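Local coordinates for protein sulfide-quinone reductase (Aquifex aeolicus, PDB 3HYW) that oxidises hydrogen sulfide with the help of a quinone, using a bound FAD and building up polysulfur on its active-site cysteines, at residues A[50-55]-A[164-169]; A[194-199]-A[365-370]; A[218-223]-A[304-309]; A[338-343]-A[417-422]. All blocks are in the same frame, centred on the assembly; numbering follows the deposited sequence.

Contacts 1, 2 and 3 are largely buried, whereas contact 4 is only partly buried. Contact 1 is purely apolar and aromatic, setting a loop against helix 158-173, with Met166 about 8 Å from the FAD between nearest atoms. In contact 2 one arginine crosses to two backbone carbonyls of a glycine-rich loop, near the octathiocane. Contact 3, away from these sites, joins the start of strand 222-226 to a loop through an isoleucine and one water. Contact 4 alone pairs strands, and two disulfides leave it. Contacts 2 and 4 touch where Glu368 CB meets Arg342 NH2 at 3.8 Å, and both reach a second subunit; contacts 1 and 3 touch no other chain.

Contact 1: A[50-55]-A[164-169]; sequences MGWRKF and ALMLHY
Trp52 reaches helix 158-173 with the far rim of its six-membered ring, and Met166 and Tyr169, one helical turn apart, receive it. CZ3 of Trp52 lies 3.7 Å from Met166 CG, and its neighbour CH2 is 3.6 Å from CD2 of Tyr169. The two aromatic planes are turned 86° to each other, yet the approach is oblique. Met166 SD makes a Met-aromatic contact, also oblique, 4.9 Å from the centroid of the Trp52 six-membered ring. The Met166 chain is extended beyond CG (chi2 -178°), which carries the sulfur out from the helix to Trp52 CZ3.

Met50 fills the next place along the helix. Its chain is bent at chi2 and chi3, curling CE in to 3.9 Å from Met166 O and close to Leu167 CA; its CG meets Met166 CB at 4.0 Å. Met50 CB also lies over one face of the Trp52 ring, toward the rim, so that face is backed from within its own segment.

Further out, Gly51 leaves helix 45-50 in a Schellman motif, its positive phi turning the chain so that Met50 and Trp52 both point toward helix 158-173. The indole NE1 is hydrogen-bonded to Glu170 of that helix, helping to hold the ring's rotation. Leu136 and Tyr140 of helix 126-141 pack on Met50, while Pro46 and His47 meet Met166. Between 50-55 and 164-169 themselves the contact rests on dispersion and shape, two thioethers and two aromatic rings supplying polarisable surface, while the Trp52-Glu170 bond adds a polar tie to the helix.

Contact 2: A[194-199]-A[365-370]; sequences FGVGGI and PPRERV
Arg367 joins the loop leading into strand 369-375, which begins at a classic beta bulge where Glu368 and Arg369 both face Asp361, to the glycine-rich loop before helix 202-212. From CB, which points toward that loop, the chain runs extended through CG and CD to NE and brings the two terminal nitrogens up to two carbonyls at the same end of the group. NE makes a weak hydrogen bond to Pro362 O. NH1 donates to Val196 O at 3.0 Å, a bent bond of 132°, and also to Val363 O; it sits 3.5 Å from Val196 CB. NH2 makes the straighter bond, to Gly198 O at 2.9 Å and 153°, within the carbonyl plane. Ile199 CG1 lies over one face of the group. A leucine here would remove the guanidinium and would probably leave the carbonyls of Val196 and Gly198 without these donors, allowing the loop to shift. That loop also carries Phe194 of the octathiocane pocket. Gly197 and Gly198 have positive phi, which favours glycine. Glu368 OE1 accepts a hydrogen bond from the backbone N of Tyr178 of a second subunit. Beyond the arginine, Ile199 CG2 packs on Val370 CB at 3.9 Å.

Contact 3: A[218-223]-A[304-309]; sequences IANVAV and TPIPTG
Asn220 and Ile306 bring the two backbones nearest, their CA atoms 6.1 Å apart. Asn220 has positive phi (65°) and marks the turn between strands 216-218 and 222-226, while 304-309 is an irregular loop leading to helix 314-332. No direct hydrogen bond joins the segments. Water 1 does so instead: it lies 2.6 Å from Asn220 OD1, probably as donor, and accepts from Ile306 N at 2.9 Å, linking the carboxamide of Asn220 to the backbone of the loop.

Ile306 is the main side chain of the contact. Its CG1, anti to the carbonyl carbon at chi1 -52°, lies against the peptide following Asn220, 3.5 Å from Asn220 C. CG2 runs beside the next peptide, 3.7 Å from Val221 O, and CD1 ends at the methyl of Ala222, 4.1 Å from its CB. The branched chain thus lies along consecutive peptide groups and meets one apolar group at its far end.

The turn belongs to the junction between the mixed sheet, where 216-218 is an outer strand, and the antiparallel sheet begun by 222-226. Both lie in the pyridine nucleotide-disulphide oxidoreductase region, and the contact ties their junction to the loop before helix 314-332, away from the FAD, quinone and sulfur sites.

Pro305 crosses the Asn220 side chain at about a right angle, its ring carbon CB 3.6 Å from Asn220 OD1. The same carboxamide oxygen therefore meets both the water and the proline ring. Ser187 also packs on Ile306, and Pro152 on Ala222.

Contact 4: A[338-343]-A[417-422]; sequences KYAPRL and ELCKDC
Tyr339 and Leu418 lie side by side and point the same way, with Leu418 CD2 over one face of the phenol ring, 4.1 Å from its centroid. This CH-pi contact is 28° off the ring normal, and Leu418 CD2 comes 3.7 Å from Tyr339 CE1. Replacing Tyr339 with a serine would probably leave Leu418 CD2 without its aromatic partner and open a gap against helix 314-332, where Asn327 and Asn330 pack on the Tyr339 side chain and its ring meets that of His326. Elsewhere in the ladder, Ala340 CB meets Cys419 CB at 4.0 Å.

Glu417 turns its CG between its backbone N and carbonyl carbon (chi1 60°), and its carboxylate extends toward Arg342. The two flat groups are 53° apart, and Arg342 NH1 stays 4.2 Å from Glu417 OE1, too far for a salt bridge; the arginine instead pairs with Asp361 and makes a cation-pi contact with Tyr178 of a second subunit. Lys338 CB sits 3.6 Å from Cys422 SG.

Ala340 and Glu417 form a hydrogen-bonded pair, Ala340 N to Glu417 O and Glu417 N to Ala340 O both at 2.9 Å, and Cys419 N adds a bond to Lys338 O. Water 2 joins Lys338 N to Cys419 O. These contacts build a two-stranded antiparallel ladder near the C-terminus, pinned by disulfides from Cys419 to Cys430 and from Cys422 to Cys280.

Contact 1: A[50-55]-A[164-169]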
loop_
_atom_site.group_PDB
_atom_site.type_symbol
_atom_site.label_atom_id
_atom_site.label_comp_id
_atom_site.label_asym_id
_atom_site.label_seq_id
_atom_site.Cartn_x
_atom_site.Cartn_y
_atom_site.Cartn_z
ATOM N N MET A 50 -28.086 12.799 -7.212
ATOM C CA MET A 50 -27.776 12.123 -8.465
ATOM C C MET A 50 -29.007 11.958 -9.353
ATOM O O MET A 50 -28.888 11.563 -10.507
ATOM C CB MET A 50 -27.126 10.762 -8.198
ATOM C CG MET A 50 -25.703 10.829 -7.648
ATOM S SD MET A 50 -24.559 11.734 -8.707
ATOM C CE MET A 50 -24.793 10.898 -10.277
ATOM N N GLY A 51 -30.186 12.255 -8.806
ATOM C CA GLY A 51 -31.442 12.071 -9.525
ATOM C C GLY A 51 -31.917 10.633 -9.447
ATOM O O GLY A 51 -32.768 10.206 -10.234
ATOM N N TRP A 52 -31.361 9.887 -8.491
ATOM C CA TRP A 52 -31.667 8.471 -8.337
ATOM C C TRP A 52 -32.813 8.247 -7.346
ATOM O O TRP A 52 -33.209 7.109 -7.100
ATOM C CB TRP A 52 -30.422 7.687 -7.906
ATOM C CG TRP A 52 -29.275 7.704 -8.902
ATOM C CD1 TRP A 52 -29.299 8.177 -10.187
ATOM C CD2 TRP A 52 -27.956 7.191 -8.691
ATOM N NE1 TRP A 52 -28.068 8.012 -10.779
ATOM C CE2 TRP A 52 -27.227 7.402 -9.884
ATOM C CE3 TRP A 52 -27.314 6.579 -7.603
ATOM C CZ2 TRP A 52 -25.889 7.021 -10.024
ATOM C CZ3 TRP A 52 -25.985 6.197 -7.745
ATOM C CH2 TRP A 52 -25.286 6.423 -8.949
ATOM N N ARG A 53 -33.319 9.337 -6.771
ATOM C CA ARG A 53 -34.478 9.294 -5.884
ATOM C C ARG A 53 -35.410 10.457 -6.191
ATOM O O ARG A 53 -34.966 11.499 -6.673
ATOM C CB ARG A 53 -34.063 9.397 -4.406
ATOM C CG ARG A 53 -33.179 8.283 -3.880
ATOM C CD ARG A 53 -33.862 6.915 -3.840
ATOM N NE ARG A 53 -33.034 5.988 -3.073
ATOM C CZ ARG A 53 -32.034 5.264 -3.573
ATOM N NH1 ARG A 53 -31.335 4.470 -2.766
ATOM N NH2 ARG A 53 -31.726 5.331 -4.867
ATOM N N LYS A 54 -36.694 10.263 -5.900
ATOM C CA LYS A 54 -37.662 11.353 -5.821
ATOM C C LYS A 54 -37.777 11.750 -4.356
ATOM O O LYS A 54 -37.710 10.886 -3.472
ATOM C CB LYS A 54 -39.033 10.908 -6.336
ATOM C CG LYS A 54 -39.110 10.623 -7.823
ATOM C CD LYS A 54 -40.480 10.022 -8.173
ATOM C CE LYS A 54 -40.623 9.753 -9.666
ATOM N NZ LYS A 54 -39.646 8.742 -10.176
ATOM N N PHE A 55 -37.963 13.044 -4.093
ATOM C CA PHE A 55 -38.029 13.546 -2.716
ATOM C C PHE A 55 -39.084 12.825 -1.864
ATOM O O PHE A 55 -38.832 12.481 -0.710
ATOM C CB PHE A 55 -38.271 15.058 -2.698
ATOM C CG PHE A 55 -38.541 15.617 -1.327
ATOM C CD1 PHE A 55 -39.848 15.896 -0.917
ATOM C CD2 PHE A 55 -37.497 15.868 -0.447
ATOM C CE1 PHE A 55 -40.103 16.417 0.347
ATOM C CE2 PHE A 55 -37.742 16.391 0.828
ATOM C CZ PHE A 55 -39.048 16.670 1.222
ATOM N N ALA A 164 -18.721 11.220 -5.167
ATOM C CA ALA A 164 -17.667 11.115 -6.167
ATOM C C ALA A 164 -17.759 9.797 -6.945
ATOM O O ALA A 164 -17.660 9.783 -8.177
ATOM C CB ALA A 164 -16.309 11.273 -5.516
ATOM N N LEU A 165 -17.960 8.695 -6.229
ATOM C CA LEU A 165 -17.999 7.382 -6.864
ATOM C C LEU A 165 -19.308 7.124 -7.611
ATOM O O LEU A 165 -19.310 6.463 -8.661
ATOM C CB LEU A 165 -17.666 6.280 -5.855
ATOM C CG LEU A 165 -16.180 6.336 -5.490
ATOM C CD1 LEU A 165 -15.884 5.613 -4.213
ATOM C CD2 LEU A 165 -15.312 5.814 -6.632
ATOM N N MET A 166 -20.398 7.684 -7.085
ATOM C CA MET A 166 -21.711 7.667 -7.746
ATOM C C MET A 166 -21.672 8.422 -9.069
ATOM O O MET A 166 -22.238 7.970 -10.063
ATOM C CB MET A 166 -22.784 8.291 -6.844
ATOM C CG MET A 166 -23.158 7.456 -5.642
ATOM S SD MET A 166 -24.464 8.227 -4.661
ATOM C CE MET A 166 -24.727 6.944 -3.477
ATOM N N LEU A 167 -21.020 9.582 -9.057
ATOM C CA LEU A 167 -20.872 10.399 -10.252
ATOM C C LEU A 167 -20.020 9.687 -11.305
ATOM O O LEU A 167 -20.392 9.654 -12.471
ATOM C CB LEU A 167 -20.297 11.776 -9.906
ATOM C CG LEU A 167 -20.170 12.800 -11.045
ATOM C CD1 LEU A 167 -21.510 12.999 -11.774
ATOM C CD2 LEU A 167 -19.624 14.120 -10.527
ATOM N N HIS A 168 -18.897 9.105 -10.886
ATOM C CA HIS A 168 -18.090 8.245 -11.766
ATOM C C HIS A 168 -18.946 7.158 -12.434
ATOM O O HIS A 168 -18.857 6.939 -13.645
ATOM C CB HIS A 168 -16.931 7.597 -10.991
ATOM C CG HIS A 168 -16.289 6.455 -11.718
ATOM N ND1 HIS A 168 -15.378 6.639 -12.736
ATOM C CD2 HIS A 168 -16.443 5.114 -11.590
ATOM C CE1 HIS A 168 -14.992 5.464 -13.199
ATOM N NE2 HIS A 168 -15.624 4.521 -12.522
ATOM N N TYR A 169 -19.756 6.476 -11.625
ATOM C CA TYR A 169 -20.661 5.437 -12.100
ATOM C C TYR A 169 -21.619 5.988 -13.160
ATOM O O TYR A 169 -21.755 5.408 -14.238
ATOM C CB TYR A 169 -21.438 4.820 -10.926
ATOM C CG TYR A 169 -22.530 3.857 -11.347
ATOM C CD1 TYR A 169 -22.245 2.516 -11.609
ATOM C CD2 TYR A 169 -23.851 4.284 -11.476
ATOM C CE1 TYR A 169 -23.249 1.626 -12.000
ATOM C CE2 TYR A 169 -24.865 3.396 -11.863
ATOM C CZ TYR A 169 -24.552 2.077 -12.118
ATOM O OH TYR A 169 -25.546 1.206 -12.498
#

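Contact 2: A[194-199]-A[365-370]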
loop_
_atom_site.group_PDB
_atom_site.type_symbol
_atom_site.label_atom_id
_atom_site.label_comp_id
_atom_site.label_asym_id
_atom_site.label_seq_id
_atom_site.Cartn_x
_atom_site.Cartn_y
_atom_site.Cartn_z
ATOM N N PHE A 194 -11.760 9.809 7.342
ATOM C CA PHE A 194 -13.170 9.974 7.743
ATOM C C PHE A 194 -13.408 10.786 9.027
ATOM O O PHE A 194 -14.523 10.812 9.540
ATOM C CB PHE A 194 -13.887 8.620 7.880
ATOM C CG PHE A 194 -13.856 7.760 6.639
ATOM C CD1 PHE A 194 -14.140 8.294 5.379
ATOM C CD2 PHE A 194 -13.584 6.395 6.744
ATOM C CE1 PHE A 194 -14.120 7.482 4.232
ATOM C CE2 PHE A 194 -13.570 5.568 5.609
ATOM C CZ PHE A 194 -13.840 6.116 4.348
ATOM N N GLY A 195 -12.375 11.442 9.542
ATOM C CA GLY A 195 -12.480 12.106 10.846
ATOM C C GLY A 195 -12.454 11.120 12.014
ATOM O O GLY A 195 -12.825 11.467 13.136
ATOM N N VAL A 196 -12.025 9.887 11.753
ATOM C CA VAL A 196 -11.960 8.854 12.798
ATOM C C VAL A 196 -10.609 8.133 12.882
ATOM O O VAL A 196 -10.477 7.131 13.601
ATOM C CB VAL A 196 -13.109 7.797 12.648
ATOM C CG1 VAL A 196 -14.473 8.459 12.693
ATOM C CG2 VAL A 196 -12.951 6.998 11.366
ATOM N N GLY A 197 -9.614 8.637 12.147
ATOM C CA GLY A 197 -8.294 8.004 12.074
ATOM C C GLY A 197 -8.313 6.691 11.310
ATOM O O GLY A 197 -7.525 5.786 11.582
ATOM N N GLY A 198 -9.220 6.588 10.344
ATOM C CA GLY A 198 -9.343 5.381 9.536
ATOM C C GLY A 198 -10.157 4.293 10.215
ATOM O O GLY A 198 -10.334 4.296 11.442
ATOM N N ILE A 199 -10.663 3.368 9.402
ATOM C CA ILE A 199 -11.368 2.191 9.889
ATOM C C ILE A 199 -10.706 1.000 9.231
ATOM O O ILE A 199 -10.869 0.775 8.031
ATOM C CB ILE A 199 -12.889 2.241 9.567
ATOM C CG1 ILE A 199 -13.551 3.422 10.298
ATOM C CG2 ILE A 199 -13.565 0.939 9.984
ATOM C CD1 ILE A 199 -14.864 3.891 9.677
ATOM N N PRO A 365 -11.595 5.447 19.337
ATOM C CA PRO A 365 -10.639 4.468 19.867
ATOM C C PRO A 365 -10.412 4.611 21.381
ATOM O O PRO A 365 -10.683 5.679 21.933
ATOM C CB PRO A 365 -9.349 4.785 19.102
ATOM C CG PRO A 365 -9.782 5.550 17.898
ATOM C CD PRO A 365 -10.955 6.358 18.372
ATOM N N PRO A 366 -9.915 3.549 22.052
ATOM C CA PRO A 366 -9.537 2.225 21.520
ATOM C C PRO A 366 -10.734 1.384 21.066
ATOM O O PRO A 366 -11.777 1.378 21.717
ATOM C CB PRO A 366 -8.833 1.547 22.703
ATOM C CG PRO A 366 -8.585 2.636 23.707
ATOM C CD PRO A 366 -9.665 3.637 23.501
ATOM N N ARG A 367 -10.570 0.682 19.951
ATOM C CA ARG A 367 -11.659 -0.101 19.376
ATOM C C ARG A 367 -11.564 -1.572 19.757
ATOM O O ARG A 367 -10.468 -2.121 19.883
ATOM C CB ARG A 367 -11.675 0.046 17.855
ATOM C CG ARG A 367 -11.740 1.477 17.375
ATOM C CD ARG A 367 -12.284 1.549 15.971
ATOM N NE ARG A 367 -12.545 2.929 15.566
ATOM C CZ ARG A 367 -11.892 3.568 14.597
ATOM N NH1 ARG A 367 -12.207 4.822 14.307
ATOM N NH2 ARG A 367 -10.938 2.951 13.903
ATOM N N GLU A 368 -12.724 -2.200 19.948
ATOM C CA GLU A 368 -12.795 -3.642 20.148
ATOM C C GLU A 368 -12.647 -4.350 18.798
ATOM O O GLU A 368 -11.959 -5.360 18.699
ATOM C CB GLU A 368 -14.106 -4.037 20.844
ATOM C CG GLU A 368 -14.056 -5.359 21.622
ATOM C CD GLU A 368 -13.339 -5.267 22.979
ATOM O OE1 GLU A 368 -13.015 -4.147 23.438
ATOM O OE2 GLU A 368 -13.105 -6.330 23.595
ATOM N N ARG A 369 -13.285 -3.811 17.759
ATOM C CA ARG A 369 -13.148 -4.369 16.413
ATOM C C ARG A 369 -13.571 -3.425 15.300
ATOM O O ARG A 369 -14.279 -2.434 15.528
ATOM C CB ARG A 369 -13.894 -5.709 16.277
ATOM C CG ARG A 369 -15.414 -5.615 16.321
ATOM C CD ARG A 369 -16.065 -6.992 16.125
ATOM N NE ARG A 369 -15.507 -7.994 17.038
ATOM C CZ ARG A 369 -15.846 -8.133 18.321
ATOM N NH1 ARG A 369 -16.760 -7.339 18.877
ATOM N NH2 ARG A 369 -15.263 -9.072 19.052
ATOM N N VAL A 370 -13.106 -3.741 14.098
ATOM C CA VAL A 370 -13.552 -3.077 12.881
ATOM C C VAL A 370 -13.831 -4.126 11.808
ATOM O O VAL A 370 -13.299 -5.236 11.862
ATOM C CB VAL A 370 -12.516 -2.045 12.330
ATOM C CG1 VAL A 370 -12.289 -0.902 13.311
ATOM C CG2 VAL A 370 -11.198 -2.721 11.949
#

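Contact 3: A[218-223]-A[304-309]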
loop_
_atom_site.group_PDB
_atom_site.type_symbol
_atom_site.label_atom_id
_atom_site.label_comp_id
_atom_site.label_asym_id
_atom_site.label_seq_id
_atom_site.Cartn_x
_atom_site.Cartn_y
_atom_site.Cartn_z
ATOM N N ILE A 218 -6.031 14.796 -3.771
ATOM C CA ILE A 218 -5.116 15.626 -3.013
ATOM C C ILE A 218 -5.657 15.632 -1.587
ATOM O O ILE A 218 -6.793 16.041 -1.348
ATOM C CB ILE A 218 -5.068 17.076 -3.564
ATOM C CG1 ILE A 218 -4.840 17.081 -5.084
ATOM C CG2 ILE A 218 -4.005 17.890 -2.831
ATOM C CD1 ILE A 218 -5.197 18.388 -5.784
ATOM N N ALA A 219 -4.854 15.145 -0.651
ATOM C CA ALA A 219 -5.250 15.096 0.749
ATOM C C ALA A 219 -4.381 16.049 1.555
ATOM O O ALA A 219 -3.361 16.536 1.066
ATOM C CB ALA A 219 -5.139 13.666 1.288
ATOM N N ASN A 220 -4.799 16.316 2.788
ATOM C CA ASN A 220 -4.011 17.106 3.735
ATOM C C ASN A 220 -3.815 18.560 3.295
ATOM O O ASN A 220 -2.764 19.160 3.541
ATOM C CB ASN A 220 -2.657 16.422 4.007
ATOM C CG ASN A 220 -2.184 16.609 5.430
ATOM O OD1 ASN A 220 -2.979 16.850 6.340
ATOM N ND2 ASN A 220 -0.879 16.487 5.636
ATOM N N VAL A 221 -4.839 19.121 2.654
ATOM C CA VAL A 221 -4.789 20.508 2.194
ATOM C C VAL A 221 -6.052 21.240 2.627
ATOM O O VAL A 221 -7.061 20.620 2.961
ATOM C CB VAL A 221 -4.604 20.629 0.651
ATOM C CG1 VAL A 221 -3.248 20.075 0.210
ATOM C CG2 VAL A 221 -5.743 19.941 -0.096
ATOM N N ALA A 222 -5.982 22.565 2.607
ATOM C CA ALA A 222 -7.093 23.403 3.032
ATOM C C ALA A 222 -7.667 24.124 1.821
ATOM O O ALA A 222 -7.030 25.029 1.266
ATOM C CB ALA A 222 -6.611 24.415 4.085
ATOM N N VAL A 223 -8.857 23.700 1.396
ATOM C CA VAL A 223 -9.587 24.390 0.334
ATOM C C VAL A 223 -9.943 25.781 0.847
ATOM O O VAL A 223 -10.580 25.921 1.904
ATOM C CB VAL A 223 -10.861 23.616 -0.085
ATOM C CG1 VAL A 223 -11.667 24.396 -1.123
ATOM C CG2 VAL A 223 -10.490 22.254 -0.625
ATOM N N THR A 304 -5.815 16.743 13.432
ATOM C CA THR A 304 -5.141 16.502 12.157
ATOM C C THR A 304 -4.459 17.794 11.688
ATOM O O THR A 304 -4.850 18.870 12.126
ATOM C CB THR A 304 -6.138 15.992 11.110
ATOM O OG1 THR A 304 -7.263 16.871 11.066
ATOM C CG2 THR A 304 -6.625 14.590 11.482
ATOM N N PRO A 305 -3.430 17.693 10.814
ATOM C CA PRO A 305 -2.720 18.904 10.354
ATOM C C PRO A 305 -3.652 19.962 9.747
ATOM O O PRO A 305 -3.482 21.155 10.003
ATOM C CB PRO A 305 -1.745 18.361 9.311
ATOM C CG PRO A 305 -1.498 16.946 9.739
ATOM C CD PRO A 305 -2.843 16.472 10.230
ATOM N N ILE A 306 -4.621 19.524 8.952
ATOM C CA ILE A 306 -5.735 20.377 8.549
ATOM C C ILE A 306 -6.903 19.963 9.446
ATOM O O ILE A 306 -7.257 18.784 9.483
ATOM C CB ILE A 306 -6.098 20.204 7.043
ATOM C CG1 ILE A 306 -4.857 20.359 6.136
ATOM C CG2 ILE A 306 -7.230 21.146 6.638
ATOM C CD1 ILE A 306 -4.193 21.748 6.147
ATOM N N PRO A 307 -7.491 20.921 10.191
ATOM C CA PRO A 307 -8.503 20.539 11.179
ATOM C C PRO A 307 -9.669 19.747 10.592
ATOM O O PRO A 307 -10.202 20.100 9.536
ATOM C CB PRO A 307 -8.978 21.888 11.740
ATOM C CG PRO A 307 -7.815 22.809 11.513
ATOM C CD PRO A 307 -7.261 22.380 10.185
ATOM N N THR A 308 -10.027 18.661 11.274
ATOM C CA THR A 308 -11.203 17.860 10.937
ATOM C C THR A 308 -11.954 17.502 12.222
ATOM O O THR A 308 -11.398 17.579 13.311
ATOM C CB THR A 308 -10.840 16.557 10.179
ATOM O OG1 THR A 308 -10.010 15.727 11.006
ATOM C CG2 THR A 308 -10.117 16.854 8.870
ATOM N N GLY A 309 -13.213 17.106 12.087
ATOM C CA GLY A 309 -14.023 16.744 13.244
ATOM C C GLY A 309 -14.590 15.344 13.131
ATOM O O GLY A 309 -14.418 14.671 12.108
HETATM O O HOH W 1 -5.183 16.937 7.751
#

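Contact 4: A[338-343]-A[417-422]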
loop_
_atom_site.group_PDB
_atom_site.type_symbol
_atom_site.label_atom_id
_atom_site.label_comp_id
_atom_site.label_asym_id
_atom_site.label_seq_id
_atom_site.Cartn_x
_atom_site.Cartn_y
_atom_site.Cartn_z
ATOM N N LYS A 338 -28.065 5.200 34.917
ATOM C CA LYS A 338 -27.849 6.093 33.782
ATOM C C LYS A 338 -27.031 5.400 32.702
ATOM O O LYS A 338 -26.138 4.608 33.003
ATOM C CB LYS A 338 -27.170 7.397 34.224
ATOM C CG LYS A 338 -28.014 8.272 35.176
ATOM C CD LYS A 338 -29.181 8.951 34.446
ATOM C CE LYS A 338 -30.256 9.431 35.418
ATOM N NZ LYS A 338 -30.959 8.300 36.102
ATOM N N TYR A 339 -27.334 5.716 31.444
ATOM C CA TYR A 339 -26.742 5.030 30.302
ATOM C C TYR A 339 -25.931 5.944 29.403
ATOM O O TYR A 339 -26.287 7.101 29.169
ATOM C CB TYR A 339 -27.825 4.342 29.459
ATOM C CG TYR A 339 -28.608 3.307 30.222
ATOM C CD1 TYR A 339 -28.200 1.974 30.238
ATOM C CD2 TYR A 339 -29.754 3.660 30.935
ATOM C CE1 TYR A 339 -28.915 1.017 30.946
ATOM C CE2 TYR A 339 -30.473 2.716 31.646
ATOM C CZ TYR A 339 -30.051 1.396 31.643
ATOM O OH TYR A 339 -30.765 0.453 32.343
ATOM N N ALA A 340 -24.831 5.387 28.905
ATOM C CA ALA A 340 -24.039 5.993 27.853
ATOM C C ALA A 340 -24.225 5.161 26.576
ATOM O O ALA A 340 -24.310 3.926 26.649
ATOM C CB ALA A 340 -22.589 6.012 28.253
ATOM N N PRO A 341 -24.297 5.827 25.408
ATOM C CA PRO A 341 -24.337 5.093 24.145
ATOM C C PRO A 341 -22.986 4.458 23.844
ATOM O O PRO A 341 -21.943 5.028 24.178
ATOM C CB PRO A 341 -24.637 6.178 23.109
ATOM C CG PRO A 341 -24.126 7.443 23.724
ATOM C CD PRO A 341 -24.346 7.290 25.206
ATOM N N ARG A 342 -23.014 3.286 23.223
ATOM C CA ARG A 342 -21.797 2.632 22.771
ATOM C C ARG A 342 -21.043 3.524 21.783
ATOM O O ARG A 342 -19.814 3.588 21.810
ATOM C CB ARG A 342 -22.141 1.290 22.108
ATOM C CG ARG A 342 -20.944 0.505 21.581
ATOM C CD ARG A 342 -20.034 0.017 22.700
ATOM N NE ARG A 342 -18.929 -0.774 22.161
ATOM C CZ ARG A 342 -18.005 -1.398 22.888
ATOM N NH1 ARG A 342 -18.025 -1.337 24.211
ATOM N NH2 ARG A 342 -17.054 -2.092 22.280
ATOM N N LEU A 343 -21.803 4.215 20.932
ATOM C CA LEU A 343 -21.275 5.005 19.815
ATOM C C LEU A 343 -20.432 4.154 18.857
ATOM O O LEU A 343 -19.310 4.511 18.516
ATOM C CB LEU A 343 -20.498 6.240 20.309
ATOM C CG LEU A 343 -21.276 7.254 21.156
ATOM C CD1 LEU A 343 -20.338 8.369 21.624
ATOM C CD2 LEU A 343 -22.456 7.831 20.351
ATOM N N GLU A 417 -24.833 1.233 27.424
ATOM C CA GLU A 417 -24.246 0.587 28.591
ATOM C C GLU A 417 -24.496 1.407 29.845
ATOM O O GLU A 417 -24.533 2.631 29.791
ATOM C CB GLU A 417 -22.743 0.348 28.388
ATOM C CG GLU A 417 -21.922 1.616 28.143
ATOM C CD GLU A 417 -20.640 1.364 27.353
ATOM O OE1 GLU A 417 -20.049 0.267 27.488
ATOM O OE2 GLU A 417 -20.224 2.271 26.595
ATOM N N LEU A 418 -24.674 0.720 30.972
ATOM C CA LEU A 418 -24.755 1.393 32.263
ATOM C C LEU A 418 -23.499 2.226 32.478
ATOM O O LEU A 418 -22.384 1.765 32.239
ATOM C CB LEU A 418 -24.933 0.386 33.402
ATOM C CG LEU A 418 -26.367 -0.043 33.715
ATOM C CD1 LEU A 418 -26.365 -1.194 34.717
ATOM C CD2 LEU A 418 -27.176 1.130 34.251
ATOM N N CYS A 419 -23.694 3.466 32.902
ATOM C CA CYS A 419 -22.591 4.374 33.120
ATOM C C CYS A 419 -22.542 4.761 34.592
ATOM O O CYS A 419 -23.438 5.444 35.103
ATOM C CB CYS A 419 -22.724 5.607 32.225
ATOM S SG CYS A 419 -21.314 6.720 32.318
ATOM N N LYS A 420 -21.493 4.298 35.263
ATOM C CA LYS A 420 -21.312 4.515 36.698
ATOM C C LYS A 420 -20.900 5.955 37.021
ATOM O O LYS A 420 -20.980 6.383 38.175
ATOM C CB LYS A 420 -20.290 3.519 37.263
ATOM C CG LYS A 420 -18.971 3.446 36.488
ATOM C CD LYS A 420 -18.045 2.375 37.064
ATOM C CE LYS A 420 -16.843 2.119 36.152
ATOM N NZ LYS A 420 -17.235 1.509 34.840
ATOM N N ASP A 421 -20.456 6.687 36.001
ATOM C CA ASP A 421 -20.072 8.089 36.155
ATOM C C ASP A 421 -20.236 8.830 34.833
ATOM O O ASP A 421 -19.406 8.697 33.925
ATOM C CB ASP A 421 -18.627 8.209 36.663
ATOM C CG ASP A 421 -18.210 9.656 36.927
ATOM O OD1 ASP A 421 -19.089 10.515 37.167
ATOM O OD2 ASP A 421 -16.991 9.928 36.902
ATOM N N CYS A 422 -21.309 9.611 34.746
ATOM C CA CYS A 422 -21.645 10.366 33.540
ATOM C C CYS A 422 -20.684 11.523 33.267
ATOM O O CYS A 422 -20.587 11.987 32.139
ATOM C CB CYS A 422 -23.082 10.903 33.617
ATOM S SG CYS A 422 -24.409 9.662 33.497
HETATM O O HOH W 2 -25.665 4.277 36.264
HETATM O O HOH W 3 -18.175 3.400 24.036
#